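Local atomic coordinates of glucose-1-phosphate uridylyltransferase (PDB entry 2UX8), a protein that probably catalyses the formation of UDP-glucose and diphosphate from glucose 1-phosphate and UTP, and binds glucose 1-phosphate. Residues Q238-D241 against A242-R245; L275-A278 against L279-D283; A34-K37 against E38-P41. All blocks are in the same frame, centred on the assembly; numbering follows the deposited sequence.

Contact 1: residues Q238-D241 against A242-R245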
loop_
_atom_site.group_PDB
_atom_site.type_symbol
_atom_site.label_atom_id
_atom_site.label_comp_id
_atom_site.label_asym_id
_atom_site.label_seq_id
_atom_site.Cartn_x
_atom_site.Cartn_y
_atom_site.Cartn_z
ATOM N N GLN C 238 29.557 -11.008 -2.610
ATOM C CA GLN C 238 29.483 -10.284 -1.353
ATOM C C GLN C 238 30.601 -9.247 -1.102
ATOM O O GLN C 238 31.702 -9.332 -1.650
ATOM C CB GLN C 238 29.340 -11.275 -0.202
ATOM C CG GLN C 238 30.030 -10.889 1.074
ATOM C CD GLN C 238 30.814 -12.062 1.607
ATOM O OE1 GLN C 238 31.175 -12.968 0.846
ATOM N NE2 GLN C 238 31.099 -12.056 2.904
ATOM N N LEU C 239 30.239 -8.284 -0.243
ATOM C CA LEU C 239 30.964 -7.050 0.099
ATOM C C LEU C 239 32.277 -7.007 0.818
ATOM O O LEU C 239 33.213 -6.291 0.413
ATOM C CB LEU C 239 30.001 -6.130 0.852
ATOM C CG LEU C 239 30.552 -4.743 1.196
ATOM C CD1 LEU C 239 30.514 -3.839 -0.033
ATOM C CD2 LEU C 239 29.719 -4.145 2.322
ATOM N N THR C 240 32.315 -7.698 1.945
ATOM C CA THR C 240 33.559 -7.704 2.672
ATOM C C THR C 240 34.583 -8.144 1.678
ATOM O O THR C 240 35.554 -7.443 1.407
ATOM C CB THR C 240 33.674 -8.754 3.755
ATOM O OG1 THR C 240 32.564 -9.643 3.698
ATOM C CG2 THR C 240 33.768 -8.097 5.080
ATOM N N ASP C 241 34.382 -9.342 1.148
ATOM C CA ASP C 241 35.342 -9.861 0.184
ATOM C C ASP C 241 35.615 -8.902 -0.922
ATOM O O ASP C 241 36.564 -9.105 -1.656
ATOM C CB ASP C 241 34.880 -11.117 -0.550
ATOM C CG ASP C 241 33.666 -11.701 0.040
ATOM O OD1 ASP C 241 32.551 -11.283 -0.359
ATOM O OD2 ASP C 241 33.834 -12.573 0.920
ATOM N N ALA C 242 34.783 -7.893 -1.114
ATOM C CA ALA C 242 35.044 -7.006 -2.236
ATOM C C ALA C 242 35.923 -5.878 -1.799
ATOM O O ALA C 242 36.774 -5.434 -2.558
ATOM C CB ALA C 242 33.747 -6.471 -2.829
ATOM N N MET C 243 35.718 -5.411 -0.575
ATOM C CA MET C 243 36.554 -4.348 -0.041
ATOM C C MET C 243 37.979 -4.879 0.064
ATOM O O MET C 243 38.945 -4.170 -0.192
ATOM C CB MET C 243 36.060 -3.933 1.330
ATOM C CG MET C 243 34.637 -3.475 1.309
ATOM S SD MET C 243 34.186 -2.731 2.852
ATOM C CE MET C 243 33.592 -4.180 3.742
ATOM N N GLN C 244 38.068 -6.142 0.462
ATOM C CA GLN C 244 39.306 -6.897 0.596
ATOM C C GLN C 244 40.187 -6.659 -0.620
ATOM O O GLN C 244 41.320 -6.184 -0.519
ATOM C CB GLN C 244 38.940 -8.378 0.643
ATOM C CG GLN C 244 39.146 -9.057 1.960
ATOM C CD GLN C 244 40.600 -9.294 2.225
ATOM O OE1 GLN C 244 41.364 -9.530 1.298
ATOM N NE2 GLN C 244 40.997 -9.249 3.490
ATOM N N ARG C 245 39.638 -7.001 -1.778
ATOM C CA ARG C 245 40.350 -6.875 -3.037
ATOM C C ARG C 245 40.860 -5.490 -3.315
ATOM O O ARG C 245 41.445 -5.241 -4.363
ATOM C CB ARG C 245 39.471 -7.338 -4.199
ATOM C CG ARG C 245 39.608 -8.808 -4.514
ATOM C CD ARG C 245 39.858 -8.997 -5.983
ATOM N NE ARG C 245 38.664 -9.478 -6.655
ATOM C CZ ARG C 245 38.193 -8.965 -7.782
ATOM N NH1 ARG C 245 38.819 -7.949 -8.355
ATOM N NH2 ARG C 245 37.103 -9.477 -8.337
#

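Contact 2: residues L275-A278 against L279-D283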
loop_
_atom_site.group_PDB
_atom_site.type_symbol
_atom_site.label_atom_id
_atom_site.label_comp_id
_atom_site.label_asym_id
_atom_site.label_seq_id
_atom_site.Cartn_x
_atom_site.Cartn_y
_atom_site.Cartn_z
ATOM N N LEU C 275 16.412 5.239 25.872
ATOM C CA LEU C 275 16.667 5.832 27.166
ATOM C C LEU C 275 17.706 6.950 27.073
ATOM O O LEU C 275 17.528 8.044 27.627
ATOM C CB LEU C 275 17.149 4.751 28.126
ATOM C CG LEU C 275 17.598 5.240 29.491
ATOM C CD1 LEU C 275 16.485 6.052 30.129
ATOM C CD2 LEU C 275 17.976 4.045 30.342
ATOM N N ALA C 276 18.794 6.656 26.369
ATOM C CA ALA C 276 19.878 7.604 26.194
ATOM C C ALA C 276 19.389 8.895 25.577
ATOM O O ALA C 276 19.662 9.977 26.081
ATOM C CB ALA C 276 20.967 6.996 25.322
ATOM N N VAL C 277 18.667 8.782 24.473
ATOM C CA VAL C 277 18.157 9.960 23.787
ATOM C C VAL C 277 17.143 10.715 24.635
ATOM O O VAL C 277 17.141 11.935 24.655
ATOM C CB VAL C 277 17.527 9.569 22.428
ATOM C CG1 VAL C 277 16.984 10.799 21.708
ATOM C CG2 VAL C 277 18.573 8.875 21.571
ATOM N N ALA C 278 16.282 9.994 25.339
ATOM C CA ALA C 278 15.290 10.649 26.180
ATOM C C ALA C 278 15.988 11.420 27.304
ATOM O O ALA C 278 15.537 12.493 27.678
ATOM C CB ALA C 278 14.313 9.623 26.753
ATOM N N LEU C 279 17.087 10.891 27.837
ATOM C CA LEU C 279 17.797 11.593 28.909
ATOM C C LEU C 279 18.453 12.867 28.399
ATOM O O LEU C 279 18.756 13.773 29.177
ATOM C CB LEU C 279 18.870 10.712 29.539
ATOM C CG LEU C 279 18.335 9.594 30.420
ATOM C CD1 LEU C 279 19.507 8.797 30.960
ATOM C CD2 LEU C 279 17.495 10.182 31.551
ATOM N N SER C 280 18.667 12.940 27.092
ATOM C CA SER C 280 19.300 14.108 26.499
ATOM C C SER C 280 18.275 15.154 26.075
ATOM O O SER C 280 18.636 16.222 25.584
ATOM C CB SER C 280 20.136 13.704 25.282
ATOM O OG SER C 280 19.318 13.558 24.137
ATOM N N ARG C 281 16.996 14.845 26.257
ATOM C CA ARG C 281 15.924 15.769 25.884
ATOM C C ARG C 281 15.416 16.579 27.073
ATOM O O ARG C 281 14.867 16.026 28.034
ATOM C CB ARG C 281 14.741 15.008 25.286
ATOM C CG ARG C 281 15.012 14.293 23.983
ATOM C CD ARG C 281 15.259 15.266 22.853
ATOM N NE ARG C 281 15.266 14.595 21.554
ATOM C CZ ARG C 281 14.182 14.118 20.950
ATOM N NH1 ARG C 281 12.986 14.235 21.522
ATOM N NH2 ARG C 281 14.300 13.520 19.772
ATOM N N PRO C 282 15.567 17.909 27.007
ATOM C CA PRO C 282 15.157 18.878 28.027
ATOM C C PRO C 282 13.779 18.601 28.609
ATOM O O PRO C 282 13.576 18.612 29.832
ATOM C CB PRO C 282 15.165 20.198 27.260
ATOM C CG PRO C 282 16.249 20.007 26.276
ATOM C CD PRO C 282 16.001 18.604 25.783
ATOM N N ASP C 283 12.838 18.371 27.698
ATOM C CA ASP C 283 11.437 18.122 28.033
ATOM C C ASP C 283 11.087 16.714 28.497
ATOM O O ASP C 283 9.981 16.488 28.987
ATOM C CB ASP C 283 10.541 18.496 26.841
ATOM C CG ASP C 283 10.751 17.594 25.625
ATOM O OD1 ASP C 283 11.914 17.301 25.278
ATOM O OD2 ASP C 283 9.747 17.188 25.001
#

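Contact 3: residues A34-K37 against E38-P41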
loop_
_atom_site.group_PDB
_atom_site.type_symbol
_atom_site.label_atom_id
_atom_site.label_comp_id
_atom_site.label_asym_id
_atom_site.label_seq_id
_atom_site.Cartn_x
_atom_site.Cartn_y
_atom_site.Cartn_z
ATOM N N ALA C 34 4.618 -6.428 10.286
ATOM C CA ALA C 34 3.922 -5.661 9.266
ATOM C C ALA C 34 4.462 -4.235 9.229
ATOM O O ALA C 34 3.988 -3.393 8.469
ATOM C CB ALA C 34 2.442 -5.654 9.552
ATOM N N MET C 35 5.454 -3.973 10.071
ATOM C CA MET C 35 6.096 -2.668 10.169
ATOM C C MET C 35 7.564 -2.801 9.824
ATOM O O MET C 35 8.248 -3.683 10.337
ATOM C CB MET C 35 6.018 -2.123 11.598
ATOM C CG MET C 35 4.816 -1.255 11.920
ATOM S SD MET C 35 4.578 0.215 10.856
ATOM C CE MET C 35 6.195 0.892 10.798
ATOM N N PRO C 36 8.074 -1.933 8.949
ATOM C CA PRO C 36 9.492 -2.048 8.621
ATOM C C PRO C 36 10.312 -1.794 9.889
ATOM O O PRO C 36 10.016 -0.883 10.673
ATOM C CB PRO C 36 9.696 -0.959 7.578
ATOM C CG PRO C 36 8.338 -0.841 6.933
ATOM C CD PRO C 36 7.403 -0.941 8.097
ATOM N N LYS C 37 11.318 -2.631 10.101
ATOM C CA LYS C 37 12.215 -2.524 11.238
ATOM C C LYS C 37 12.842 -1.132 11.258
ATOM O O LYS C 37 13.028 -0.530 12.312
ATOM C CB LYS C 37 13.290 -3.597 11.080
ATOM C CG LYS C 37 14.559 -3.366 11.845
ATOM C CD LYS C 37 14.362 -3.609 13.316
ATOM C CE LYS C 37 15.692 -3.549 14.041
ATOM N NZ LYS C 37 16.659 -4.595 13.571
ATOM N N GLU C 38 13.148 -0.630 10.069
ATOM C CA GLU C 38 13.774 0.669 9.918
ATOM C C GLU C 38 12.882 1.815 10.371
ATOM O O GLU C 38 13.328 2.955 10.479
ATOM C CB GLU C 38 14.185 0.885 8.456
ATOM C CG GLU C 38 15.141 -0.162 7.885
ATOM C CD GLU C 38 14.427 -1.361 7.264
ATOM O OE1 GLU C 38 13.218 -1.260 6.995
ATOM O OE2 GLU C 38 15.078 -2.401 7.022
ATOM N N MET C 39 11.618 1.512 10.630
ATOM C CA MET C 39 10.676 2.527 11.055
ATOM C C MET C 39 10.478 2.554 12.562
ATOM O O MET C 39 9.766 3.415 13.069
ATOM C CB MET C 39 9.334 2.312 10.374
ATOM C CG MET C 39 9.337 2.571 8.900
ATOM S SD MET C 39 9.676 4.274 8.557
ATOM C CE MET C 39 8.186 5.029 9.106
ATOM N N LEU C 40 11.088 1.615 13.281
ATOM C CA LEU C 40 10.955 1.618 14.733
ATOM C C LEU C 40 11.520 2.940 15.215
ATOM O O LEU C 40 12.554 3.407 14.731
ATOM C CB LEU C 40 11.702 0.449 15.379
ATOM C CG LEU C 40 11.126 -0.943 15.096
ATOM C CD1 LEU C 40 11.760 -1.958 16.027
ATOM C CD2 LEU C 40 9.629 -0.933 15.307
ATOM N N PRO C 41 10.838 3.571 16.166
ATOM C CA PRO C 41 11.282 4.865 16.694
ATOM C C PRO C 41 12.263 4.867 17.841
ATOM O O PRO C 41 12.164 4.041 18.750
ATOM C CB PRO C 41 9.977 5.523 17.112
ATOM C CG PRO C 41 9.198 4.332 17.654
ATOM C CD PRO C 41 9.495 3.216 16.662
#

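Contact 1: residues Q238-D241 against A242-R245
The backbone N of Q244 donates to O of T240 at 3.0 Å. The bond is nearly straight, with an N-H...O angle of 172°. M243 N donates to L239 O at 2.8 Å, less straight. Both bonds reach four residues back, as in an alpha-helix. A second, weak bond runs from M243 N to T240 O. Together these bonds wind the short helix 240-244. The side-chain amide of Q244 leads away from this turn, and its NE2 is hydrogen-bonded to L197 O.

The packing centres on M243. Its CG is anti to the carbonyl carbon (chi1 -58°), and the chain bends at chi3, so the methyl folds back over the preceding turn. M243 CE lies 3.7 Å from T240 CA and 4.0 Å from L239 CG. T240 CG2 is a further neighbour, 4.1 Å from M243 CE.

Around the turn, A242 packs on I225 and L226 of helix 221-228. L239 and M243 both rest on Y216, and T240 touches E199. Y216 and E199 bind glucose 1-phosphate. The main-chain bonds therefore hold L239 and M243 against Y216 and T240 against E199, with T240 itself close to the bound sugar phosphate.

Contact 2: residues L275-A278 against L279-D283
V277 O receives two bonds from one residue, S280. The hydroxyl OG of S280 donates to it at 2.8 Å. The backbone N of S280 donates to V277 O at 3.0 Å. The serine OG sits between its own backbone N and carbonyl carbon (chi1 82°), which turns it back to the helix. R281 N is bonded to A278 O at 3.1 Å.

Just before this, L279 N bonds to L275 O, four residues back, at 2.9 Å. S280 N keeps a weak bond to A276 O, also four back. Its bond to V277 O and that of R281 N to A278 O reach three back. This tightening toward a 3-10 pattern accompanies the close of helix 267-279, where the chain leaves for helix 285-295.

L275 and L279 run alongside each other in the same direction, with L275 CD1 4.0 Å from L279 CG. V277 and R281 are paired in a similar manner. V277 CG1 is 4.2 Å from R281 NE, beside a guanidinium group that forms a salt bridge with D44. V277 also packs on V42, V43 and F143. On the second subunit, F291 meets L275 and A276, I271 meets A278, and A295 meets L279.

Contact 3: residues A34-K37 against E38-P41
P36 and K37 each offer a backbone carbonyl to an NH three residues ahead. M39 N is bonded to P36 O at 2.9 Å, and L40 N to K37 O at 3.1 Å. The two successive turns form a short 3-10 segment over residues 37-39. Beyond it the chain extends again through L40 and P41.

M35 approaches across the first turn. Its chain bends at chi2 and chi3, which brings the methyl inward, and M35 CE touches M39 CB at 3.5 Å. The two methionine side chains cross at about a right angle. P36 runs alongside M39, with P36 CB 3.8 Å from M39 CG. The same P36 CB is 3.6 Å from E38 OE1, so CB of P36 meets side chains of both E38 and M39.

The segment belongs to the loop between strand 16-21 and helix 47-57. In nucleotidyltransferases of this GT-A type, that loop carries the signature lysine, a place that K37 probably fills. The side chain of K37 is about 9 Å from the bound glucose 1-phosphate, between nearest atoms. K37 CG is anti to the backbone N (chi1 159°), and a bend at chi2 carries the chain past L40, with K37 CD 4.1 Å from L40 CD1. A further bend at chi4 leads to NZ, which forms a salt bridge with D141.

E38 OE1 has a long, weak ion pair with K71. The backbones of E38 and L40 are hydrogen-bonded to I48 and L47, at the start of helix 47-57. E38 and M39 pack on L74 of helix 72-77. M35 meets M35 of the second subunit, while L40 and P41 both pack on P41 of that subunit.

From the N terminus, contact 3 comes first. It closes two tight turns in the loop between strand 16-21 and helix 47-57, and joins that loop to helices 47-57 and 72-77. Contact 1 follows much later. It winds helix 240-244 and sets it against strand 215-218 and helix 221-228. Contact 2 comes last and joins the end of helix 267-279 to strand 142-145. The three stand in series without nesting or crossing. The centres of contacts 1 and 2 are about 38 Å apart, on opposite sides of the chain's centre. Contacts 2 and 3 are about 8 Å apart between nearest atoms, and both meet the second subunit. No other chain of the assembly touches contact 1.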